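Local coordinates for protein arsenate reductase (arsC) (Archaeoglobus fulgidus, PDB 1Y1L) that probably reduces arsenate to arsenite in arsenical resistance, using the fold of the low-molecular-weight tyrosine phosphatases, at residues Phe70-Thr75 and Pro90-His95; Ala18-Met23 and Glu116-Leu121; His8-Ser13 and Glu57-Val62. All blocks are in the same frame, centred on the assembly; numbering follows the deposited sequence.

Interaction 1 (Phe70-Thr75 and Pro90-His95); sequences FDLIVT and PVTRWH. With CD (cadmium ion), chain H.
Backbone pairing dominates the contact between Ile73-Thr75 and Pro90-Trp94. The two strand segments run parallel, their axes at 27° with a closest approach of 4.4 Å. Ile73 N donates to Pro90 O over 2.9 Å, a nearly straight bond (167° at the hydrogen) lying in the carbonyl plane. Further along, Thr75 is held through both of its backbone polar atoms: its N gives a bond of 2.9 Å to Thr92 O, reaching that oxygen from well above the carbonyl plane, and its O accepts from Trp94 N at 2.7 Å. The bond expected between Thr92 N and Ile73 O is bent and its acceptor doubtfully placed, so the register rests on the other three.

These are the third and fourth strands of the four-stranded parallel sheet of the low-molecular-weight phosphatase fold, in order 2-1-3-4. Strand 73-77 lies inside the sheet beside strand 2-6, while 91-95 is outermost within the chain; no helix occurs between the paired segments.

Apolar contacts form on both faces. Ile73 and Val91 lie side by side and point the same way, CG2 of Ile73 being 3.5 Å from CB of Val91. On the face carrying Val74 and Thr92, Val74 CG2, anti to its own backbone nitrogen, sits over the middle of the Trp94 six-membered ring. This CH-pi contact measures 3.6 Å from CG2 to the centroid, 14° off the ring normal. Arg117 adds a cation-pi contact to the same indole.

Metal binding marks the strand's end. His95 NE2 coordinates a cadmium ion at 2.4 Å, its ND1 bonding to Glu78 O; Asp88 of the second subunit binds the same ion, which therefore bridges two chains.

Interaction 2 (Ala18-Met23 and Glu116-Leu121); sequences ALFNAM and ERVKKL
Val118 is the bump of this contact, and the turn of chain at Leu19, Phe20 and Met23 is the hollow that takes it. Val118 is directed toward helix 12-21, and with CG1 anti to the backbone nitrogen (chi1 171°) that methyl enters the hollow. It meets the main chain as well as side chains, packing against Phe20 CA and Leu19 C; the fit itself is judged from the side-chain distances. One wall of the hollow is Phe20, whose side chain crosses that of Val118 at about a right angle, CD1 coming to 3.8 Å from Val118 CG1. The other wall is Met23. Its chain bends at the thioether (chi3 -108°), bringing CE to 3.5 Å from Val118 CG1 while SD rests 3.9 Å from Lys119 CA. The methionine is thus laid across the second helix, over two successive residues.

A smaller fit lies one helical turn on, where Leu121 CD2 approaches the edge of the Phe20 ring, 4.2 Å from CE1. No hydrogen bond crosses between the segments; the evidence is of apolar shape matching alone. Phe20 also meets the ring of Phe4 in strand 2-6, which ties the helix pair to the sheet beneath. Two helices packed together on one face of a parallel sheet form a layer of the alpha/beta fold of low-molecular-weight tyrosine phosphatases.

Interaction 3 (His8-Ser13 and Glu57-Val62); sequences HNTARS and EKPRTV. With CD (cadmium ion), chain E.
Asn9 and Pro59 face each other, with CA atoms 5.6 Å apart and both side chains directed across the gap. The asparagine side chain reaches over with CG trans to the backbone nitrogen (chi1 179°), which carries its amide past the proline to the next peptide. There OD1 accepts a hydrogen bond from Arg60 N at 2.8 Å. The N-H comes almost head-on to the carbonyl, 160° at the oxygen, although the bond is bent at the hydrogen (134°). Arg60 O is also near OD1, at 3.3 Å, but two acceptors make no bond. The Arg60 N-H thus makes the one hydrogen bond across the segments, and the packing of Pro59 against Asn9 supplies most of the rest.

Pro59 CB and CG pack beside the Asn9 main-chain O, with CB 3.7 Å from Asn9 OD1. Thr10 OG1 stands farther off, 4.3 Å from Pro59 CG. Asn9 has positive phi and psi, a left-handed conformation that turns the chain sharply here.

The side chain of Arg60 starts in the opposite sense, away from Asn9: its NE bonds to Ser31 O and its guanidinium forms a salt bridge with Glu30, which fixes the 57-62 loop against strand 29-33. At the start of the other segment, a cadmium ion is modelled against the His8 ring with Glu35 of the third subunit as another ligand; it is too close to all the ring atoms for its coordination to be trusted.

Ala11 sits at the N-cap position, directly before helix 12-21, whose first residue, Arg12, is salt-bridged to Glu78. The segment His8-Ser13 matches the latter part of the CX5R(S/T) signature, the P-loop that in low-molecular-weight phosphatases and related arsenate reductases cradles the oxyanion.

How the interactions relate
Along the chain, both segments of interaction 3 precede those of interaction 1, which itself falls within the span between the segments of interaction 2; the segments of interactions 2 and 3 alternate. Interactions 1 and 2 have centres about 14 Å apart and touch, Trp94 CZ2 lying 3.6 Å from Leu121 CD2, so the strand outermost within the chain is packed under the helix that follows it. Interactions 1 and 3, about 15 Å apart between centres, meet where Phe70 lies against Arg60. Interactions 2 and 3, about 17 Å apart between centres, do not touch but share helix 12-21: one uses its start at the signature loop, the other its end. The helix thereby joins the probable oxyanion site to the terminal helix.

Interaction 1 (Phe70-Thr75 and Pro90-His95)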
loop_
_atom_site.group_PDB
_atom_site.type_symbol
_atom_site.label_atom_id
_atom_site.label_comp_id
_atom_site.label_asym_id
_atom_site.label_seq_id
_atom_site.Cartn_x
_atom_site.Cartn_y
_atom_site.Cartn_z
ATOM N N PHE A 70 16.272 -11.078 1.780
ATOM C CA PHE A 70 15.361 -11.725 2.723
ATOM C C PHE A 70 14.196 -12.483 2.077
ATOM O O PHE A 70 13.919 -12.305 0.899
ATOM C CB PHE A 70 14.869 -10.675 3.727
ATOM C CG PHE A 70 15.986 -9.905 4.378
ATOM C CD1 PHE A 70 16.514 -8.783 3.761
ATOM C CD2 PHE A 70 16.570 -10.353 5.562
ATOM C CE1 PHE A 70 17.611 -8.119 4.303
ATOM C CE2 PHE A 70 17.668 -9.692 6.111
ATOM C CZ PHE A 70 18.192 -8.574 5.478
ATOM N N ASP A 71 13.517 -13.335 2.837
ATOM C CA ASP A 71 12.413 -14.107 2.293
ATOM C C ASP A 71 11.099 -13.888 2.990
ATOM O O ASP A 71 10.097 -14.544 2.680
ATOM C CB ASP A 71 12.768 -15.576 2.302
ATOM C CG ASP A 71 14.040 -15.836 1.585
ATOM O OD1 ASP A 71 15.093 -15.829 2.251
ATOM O OD2 ASP A 71 13.993 -15.983 0.348
ATOM N N LEU A 72 11.119 -12.990 3.963
ATOM C CA LEU A 72 9.932 -12.607 4.735
ATOM C C LEU A 72 10.331 -11.412 5.549
ATOM O O LEU A 72 11.135 -11.535 6.457
ATOM C CB LEU A 72 9.465 -13.737 5.665
ATOM C CG LEU A 72 8.254 -13.566 6.593
ATOM C CD1 LEU A 72 8.704 -13.361 8.009
ATOM C CD2 LEU A 72 7.353 -12.449 6.141
ATOM N N ILE A 73 9.862 -10.238 5.158
ATOM C CA ILE A 73 10.188 -9.045 5.913
ATOM C C ILE A 73 8.977 -8.650 6.748
ATOM O O ILE A 73 7.938 -8.286 6.215
ATOM C CB ILE A 73 10.724 -7.897 4.998
ATOM C CG1 ILE A 73 10.864 -6.581 5.772
ATOM C CG2 ILE A 73 9.878 -7.753 3.759
ATOM C CD1 ILE A 73 9.613 -5.716 5.800
ATOM N N VAL A 74 9.082 -8.891 8.051
ATOM C CA VAL A 74 8.027 -8.560 8.998
ATOM C C VAL A 74 8.220 -7.101 9.402
ATOM O O VAL A 74 9.330 -6.699 9.773
ATOM C CB VAL A 74 8.086 -9.486 10.234
ATOM C CG1 VAL A 74 9.509 -9.888 10.511
ATOM C CG2 VAL A 74 7.494 -8.800 11.450
ATOM N N THR A 75 7.155 -6.311 9.280
ATOM C CA THR A 75 7.194 -4.887 9.622
ATOM C C THR A 75 6.478 -4.591 10.944
ATOM O O THR A 75 5.287 -4.884 11.104
ATOM C CB THR A 75 6.578 -4.018 8.490
ATOM O OG1 THR A 75 7.468 -3.980 7.371
ATOM C CG2 THR A 75 6.338 -2.596 8.962
ATOM N N PRO A 90 7.395 -10.871 0.183
ATOM C CA PRO A 90 6.410 -11.070 1.252
ATOM C C PRO A 90 6.735 -10.279 2.510
ATOM O O PRO A 90 7.869 -10.310 2.987
ATOM C CB PRO A 90 6.488 -12.572 1.508
ATOM C CG PRO A 90 7.913 -12.867 1.259
ATOM C CD PRO A 90 8.215 -12.077 0.007
ATOM N N VAL A 91 5.737 -9.570 3.033
ATOM C CA VAL A 91 5.902 -8.766 4.240
ATOM C C VAL A 91 4.627 -8.708 5.092
ATOM O O VAL A 91 3.525 -8.551 4.564
ATOM C CB VAL A 91 6.438 -7.318 3.925
ATOM C CG1 VAL A 91 6.522 -7.053 2.431
ATOM C CG2 VAL A 91 5.589 -6.271 4.609
ATOM N N THR A 92 4.786 -8.880 6.404
ATOM C CA THR A 92 3.664 -8.836 7.344
ATOM C C THR A 92 3.707 -7.534 8.156
ATOM O O THR A 92 4.623 -6.715 7.998
ATOM C CB THR A 92 3.699 -10.008 8.341
ATOM O OG1 THR A 92 4.140 -11.202 7.686
ATOM C CG2 THR A 92 2.316 -10.264 8.897
ATOM N N ARG A 93 2.724 -7.351 9.032
ATOM C CA ARG A 93 2.649 -6.153 9.862
ATOM C C ARG A 93 2.274 -6.477 11.299
ATOM O O ARG A 93 1.250 -7.109 11.552
ATOM C CB ARG A 93 1.629 -5.189 9.274
ATOM C CG ARG A 93 1.981 -4.728 7.872
ATOM C CD ARG A 93 0.891 -3.860 7.286
ATOM N NE ARG A 93 1.248 -3.334 5.970
ATOM C CZ ARG A 93 0.380 -3.152 4.974
ATOM N NH1 ARG A 93 0.806 -2.664 3.812
ATOM N NH2 ARG A 93 -0.908 -3.464 5.127
ATOM N N TRP A 94 3.117 -6.067 12.241
ATOM C CA TRP A 94 2.838 -6.314 13.646
ATOM C C TRP A 94 2.612 -5.001 14.347
ATOM O O TRP A 94 3.505 -4.164 14.390
ATOM C CB TRP A 94 4.008 -7.011 14.323
ATOM C CG TRP A 94 4.224 -8.398 13.878
ATOM C CD1 TRP A 94 3.489 -9.096 12.972
ATOM C CD2 TRP A 94 5.285 -9.265 14.293
ATOM N NE1 TRP A 94 4.032 -10.339 12.786
ATOM C CE2 TRP A 94 5.139 -10.467 13.582
ATOM C CE3 TRP A 94 6.349 -9.134 15.194
ATOM C CZ2 TRP A 94 6.014 -11.533 13.735
ATOM C CZ3 TRP A 94 7.217 -10.187 15.347
ATOM C CH2 TRP A 94 7.047 -11.374 14.621
ATOM N N HIS A 95 1.415 -4.807 14.875
ATOM C CA HIS A 95 1.129 -3.582 15.602
ATOM C C HIS A 95 1.600 -3.788 17.044
ATOM O O HIS A 95 0.979 -4.514 17.824
ATOM C CB HIS A 95 -0.361 -3.270 15.524
ATOM C CG HIS A 95 -0.862 -3.105 14.121
ATOM N ND1 HIS A 95 -0.511 -2.035 13.323
ATOM C CD2 HIS A 95 -1.687 -3.874 13.372
ATOM C CE1 HIS A 95 -1.102 -2.149 12.147
ATOM N NE2 HIS A 95 -1.823 -3.257 12.151
HETATM CD CD CD H . -3.011 -2.285 10.320
#

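Interaction 2 (Ala18-Met23 and Glu116-Leu121)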
loop_
_atom_site.group_PDB
_atom_site.type_symbol
_atom_site.label_atom_id
_atom_site.label_comp_id
_atom_site.label_asym_id
_atom_site.label_seq_id
_atom_site.Cartn_x
_atom_site.Cartn_y
_atom_site.Cartn_z
ATOM N N ALA A 18 16.823 -10.950 18.035
ATOM C CA ALA A 18 17.469 -11.775 19.055
ATOM C C ALA A 18 16.618 -12.948 19.532
ATOM O O ALA A 18 17.137 -14.045 19.753
ATOM C CB ALA A 18 17.887 -10.910 20.231
ATOM N N LEU A 19 15.330 -12.708 19.741
ATOM C CA LEU A 19 14.427 -13.759 20.181
ATOM C C LEU A 19 14.200 -14.804 19.089
ATOM O O LEU A 19 14.074 -16.008 19.361
ATOM C CB LEU A 19 13.103 -13.142 20.588
ATOM C CG LEU A 19 13.231 -12.361 21.880
ATOM C CD1 LEU A 19 12.047 -11.462 22.011
ATOM C CD2 LEU A 19 13.308 -13.313 23.058
ATOM N N PHE A 20 14.076 -14.313 17.861
ATOM C CA PHE A 20 13.871 -15.163 16.705
ATOM C C PHE A 20 15.031 -16.152 16.634
ATOM O O PHE A 20 14.835 -17.367 16.692
ATOM C CB PHE A 20 13.836 -14.304 15.432
ATOM C CG PHE A 20 13.451 -15.058 14.211
ATOM C CD1 PHE A 20 12.128 -15.129 13.821
ATOM C CD2 PHE A 20 14.394 -15.749 13.493
ATOM C CE1 PHE A 20 11.753 -15.883 12.737
ATOM C CE2 PHE A 20 14.037 -16.504 12.412
ATOM C CZ PHE A 20 12.709 -16.577 12.030
ATOM N N ASN A 21 16.236 -15.604 16.530
ATOM C CA ASN A 21 17.456 -16.387 16.438
ATOM C C ASN A 21 17.612 -17.441 17.537
ATOM O O ASN A 21 18.195 -18.504 17.313
ATOM C CB ASN A 21 18.667 -15.459 16.448
ATOM C CG ASN A 21 18.781 -14.638 15.194
ATOM O OD1 ASN A 21 19.369 -13.556 15.188
ATOM N ND2 ASN A 21 18.254 -15.166 14.105
ATOM N N ALA A 22 17.150 -17.128 18.740
ATOM C CA ALA A 22 17.243 -18.072 19.848
ATOM C C ALA A 22 16.173 -19.162 19.745
ATOM O O ALA A 22 16.193 -20.128 20.504
ATOM C CB ALA A 22 17.116 -17.335 21.174
ATOM N N MET A 23 15.241 -19.008 18.812
ATOM C CA MET A 23 14.173 -19.980 18.653
ATOM C C MET A 23 14.186 -20.710 17.326
ATOM O O MET A 23 13.725 -21.846 17.244
ATOM C CB MET A 23 12.826 -19.309 18.854
ATOM C CG MET A 23 12.670 -18.701 20.224
ATOM S SD MET A 23 10.997 -18.197 20.531
ATOM C CE MET A 23 11.188 -16.457 20.433
ATOM N N GLU A 116 5.848 -13.760 22.086
ATOM C CA GLU A 116 4.676 -14.577 21.803
ATOM C C GLU A 116 4.492 -14.646 20.296
ATOM O O GLU A 116 4.056 -15.664 19.759
ATOM C CB GLU A 116 3.432 -13.940 22.419
ATOM C CG GLU A 116 2.133 -14.651 22.065
ATOM C CD GLU A 116 0.969 -13.688 21.842
ATOM O OE1 GLU A 116 0.362 -13.238 22.833
ATOM O OE2 GLU A 116 0.651 -13.378 20.672
ATOM N N ARG A 117 4.782 -13.535 19.631
ATOM C CA ARG A 117 4.636 -13.446 18.192
ATOM C C ARG A 117 5.764 -14.143 17.457
ATOM O O ARG A 117 5.521 -14.789 16.441
ATOM C CB ARG A 117 4.498 -11.985 17.743
ATOM C CG ARG A 117 3.217 -11.331 18.261
ATOM C CD ARG A 117 3.039 -9.887 17.828
ATOM N NE ARG A 117 2.284 -9.763 16.581
ATOM C CZ ARG A 117 1.413 -8.787 16.322
ATOM N NH1 ARG A 117 0.783 -8.758 15.157
ATOM N NH2 ARG A 117 1.161 -7.844 17.225
ATOM N N VAL A 118 6.994 -13.999 17.937
ATOM C CA VAL A 118 8.119 -14.655 17.282
ATOM C C VAL A 118 7.968 -16.164 17.422
ATOM O O VAL A 118 8.142 -16.898 16.460
ATOM C CB VAL A 118 9.476 -14.197 17.856
ATOM C CG1 VAL A 118 10.595 -15.060 17.310
ATOM C CG2 VAL A 118 9.742 -12.748 17.474
ATOM N N LYS A 119 7.639 -16.610 18.628
ATOM C CA LYS A 119 7.439 -18.024 18.934
ATOM C C LYS A 119 6.435 -18.612 17.954
ATOM O O LYS A 119 6.685 -19.650 17.342
ATOM C CB LYS A 119 6.921 -18.156 20.369
ATOM C CG LYS A 119 6.584 -19.554 20.846
ATOM C CD LYS A 119 6.324 -19.521 22.343
ATOM C CE LYS A 119 5.836 -20.857 22.866
ATOM N NZ LYS A 119 4.478 -21.200 22.340
ATOM N N LYS A 120 5.297 -17.943 17.832
ATOM C CA LYS A 120 4.238 -18.357 16.929
ATOM C C LYS A 120 4.751 -18.354 15.472
ATOM O O LYS A 120 4.590 -19.341 14.743
ATOM C CB LYS A 120 3.052 -17.405 17.100
ATOM C CG LYS A 120 1.824 -17.768 16.303
ATOM C CD LYS A 120 0.758 -16.682 16.399
ATOM C CE LYS A 120 -0.352 -16.907 15.369
ATOM N NZ LYS A 120 -1.374 -15.825 15.379
ATOM N N LEU A 121 5.384 -17.251 15.071
ATOM C CA LEU A 121 5.933 -17.088 13.721
ATOM C C LEU A 121 6.960 -18.144 13.359
ATOM O O LEU A 121 7.081 -18.511 12.197
ATOM C CB LEU A 121 6.583 -15.705 13.558
ATOM C CG LEU A 121 7.353 -15.436 12.255
ATOM C CD1 LEU A 121 6.414 -15.538 11.057
ATOM C CD2 LEU A 121 8.027 -14.076 12.291
#

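Interaction 3 (His8-Ser13 and Glu57-Val62)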
loop_
_atom_site.group_PDB
_atom_site.type_symbol
_atom_site.label_atom_id
_atom_site.label_comp_id
_atom_site.label_asym_id
_atom_site.label_seq_id
_atom_site.Cartn_x
_atom_site.Cartn_y
_atom_site.Cartn_z
ATOM N N HIS A 8 12.649 3.808 13.859
ATOM C CA HIS A 8 13.957 4.163 14.378
ATOM C C HIS A 8 14.981 3.027 14.652
ATOM O O HIS A 8 16.175 3.292 14.723
ATOM C CB HIS A 8 13.762 5.139 15.536
ATOM C CG HIS A 8 12.829 4.640 16.617
ATOM N ND1 HIS A 8 13.038 4.907 17.953
ATOM C CD2 HIS A 8 11.698 3.895 16.565
ATOM C CE1 HIS A 8 12.102 4.318 18.672
ATOM N NE2 HIS A 8 11.269 3.709 17.852
ATOM N N ASN A 9 14.532 1.769 14.692
ATOM C CA ASN A 9 15.424 0.606 14.921
ATOM C C ASN A 9 16.352 0.697 16.139
ATOM O O ASN A 9 17.584 0.719 16.012
ATOM C CB ASN A 9 16.273 0.303 13.676
ATOM C CG ASN A 9 17.237 -0.876 13.885
ATOM O OD1 ASN A 9 18.279 -0.966 13.234
ATOM N ND2 ASN A 9 16.902 -1.765 14.820
ATOM N N THR A 10 15.769 0.666 17.327
ATOM C CA THR A 10 16.568 0.773 18.534
ATOM C C THR A 10 16.149 -0.254 19.585
ATOM O O THR A 10 16.978 -0.724 20.365
ATOM C CB THR A 10 16.457 2.201 19.115
ATOM O OG1 THR A 10 16.977 3.160 18.184
ATOM C CG2 THR A 10 17.228 2.320 20.385
ATOM N N ALA A 11 14.873 -0.633 19.571
ATOM C CA ALA A 11 14.346 -1.586 20.538
ATOM C C ALA A 11 13.658 -2.817 19.947
ATOM O O ALA A 11 14.275 -3.876 19.822
ATOM C CB ALA A 11 13.401 -0.876 21.489
ATOM N N ARG A 12 12.363 -2.684 19.655
ATOM C CA ARG A 12 11.549 -3.772 19.105
ATOM C C ARG A 12 12.218 -4.530 17.963
ATOM O O ARG A 12 12.269 -5.757 17.958
ATOM C CB ARG A 12 10.198 -3.231 18.638
ATOM C CG ARG A 12 9.524 -2.368 19.666
ATOM C CD ARG A 12 8.016 -2.345 19.525
ATOM N NE ARG A 12 7.530 -1.566 18.389
ATOM C CZ ARG A 12 7.841 -0.297 18.135
ATOM N NH1 ARG A 12 7.323 0.314 17.077
ATOM N NH2 ARG A 12 8.697 0.357 18.908
ATOM N N SER A 13 12.699 -3.790 16.981
ATOM C CA SER A 13 13.356 -4.377 15.835
ATOM C C SER A 13 14.399 -5.331 16.349
ATOM O O SER A 13 14.413 -6.515 16.023
ATOM C CB SER A 13 14.035 -3.264 15.050
ATOM O OG SER A 13 13.247 -2.082 15.099
ATOM N N GLU A 57 24.748 -4.580 17.696
ATOM C CA GLU A 57 25.772 -3.618 18.095
ATOM C C GLU A 57 25.341 -2.187 17.832
ATOM O O GLU A 57 25.551 -1.310 18.668
ATOM C CB GLU A 57 27.091 -3.876 17.351
ATOM C CG GLU A 57 27.468 -5.344 17.177
ATOM C CD GLU A 57 26.613 -6.063 16.124
ATOM O OE1 GLU A 57 26.428 -5.511 15.015
ATOM O OE2 GLU A 57 26.121 -7.180 16.406
ATOM N N LYS A 58 24.762 -1.946 16.662
ATOM C CA LYS A 58 24.329 -0.602 16.291
ATOM C C LYS A 58 23.170 -0.662 15.305
ATOM O O LYS A 58 23.132 -1.530 14.440
ATOM C CB LYS A 58 25.506 0.167 15.679
ATOM C CG LYS A 58 26.127 -0.529 14.478
ATOM C CD LYS A 58 27.464 0.068 14.076
ATOM C CE LYS A 58 28.632 -0.660 14.735
ATOM N NZ LYS A 58 28.688 -0.482 16.207
ATOM N N PRO A 59 22.192 0.247 15.448
ATOM C CA PRO A 59 21.026 0.287 14.557
ATOM C C PRO A 59 21.438 0.454 13.095
ATOM O O PRO A 59 22.314 1.259 12.780
ATOM C CB PRO A 59 20.276 1.524 15.056
ATOM C CG PRO A 59 20.581 1.543 16.503
ATOM C CD PRO A 59 22.066 1.270 16.503
ATOM N N ARG A 60 20.859 -0.350 12.213
ATOM C CA ARG A 60 21.176 -0.228 10.794
ATOM C C ARG A 60 19.933 0.167 10.003
ATOM O O ARG A 60 18.907 -0.516 10.032
ATOM C CB ARG A 60 21.825 -1.509 10.229
ATOM C CG ARG A 60 20.893 -2.680 9.928
ATOM C CD ARG A 60 21.612 -3.772 9.121
ATOM N NE ARG A 60 20.720 -4.866 8.723
ATOM C CZ ARG A 60 21.032 -5.838 7.864
ATOM N NH1 ARG A 60 20.138 -6.777 7.579
ATOM N NH2 ARG A 60 22.224 -5.873 7.277
ATOM N N THR A 61 20.010 1.314 9.343
ATOM C CA THR A 61 18.887 1.779 8.549
ATOM C C THR A 61 18.618 0.784 7.413
ATOM O O THR A 61 19.526 0.100 6.928
ATOM C CB THR A 61 19.151 3.184 7.979
ATOM O OG1 THR A 61 19.600 4.050 9.030
ATOM C CG2 THR A 61 17.874 3.759 7.376
ATOM N N VAL A 62 17.358 0.693 7.011
ATOM C CA VAL A 62 16.934 -0.213 5.957
ATOM C C VAL A 62 17.525 0.203 4.603
ATOM O O VAL A 62 17.491 -0.552 3.633
ATOM C CB VAL A 62 15.381 -0.278 5.913
ATOM C CG1 VAL A 62 14.804 1.000 5.327
ATOM C CG2 VAL A 62 14.912 -1.511 5.171
HETATM CD CD CD E . 11.176 6.035 17.373
#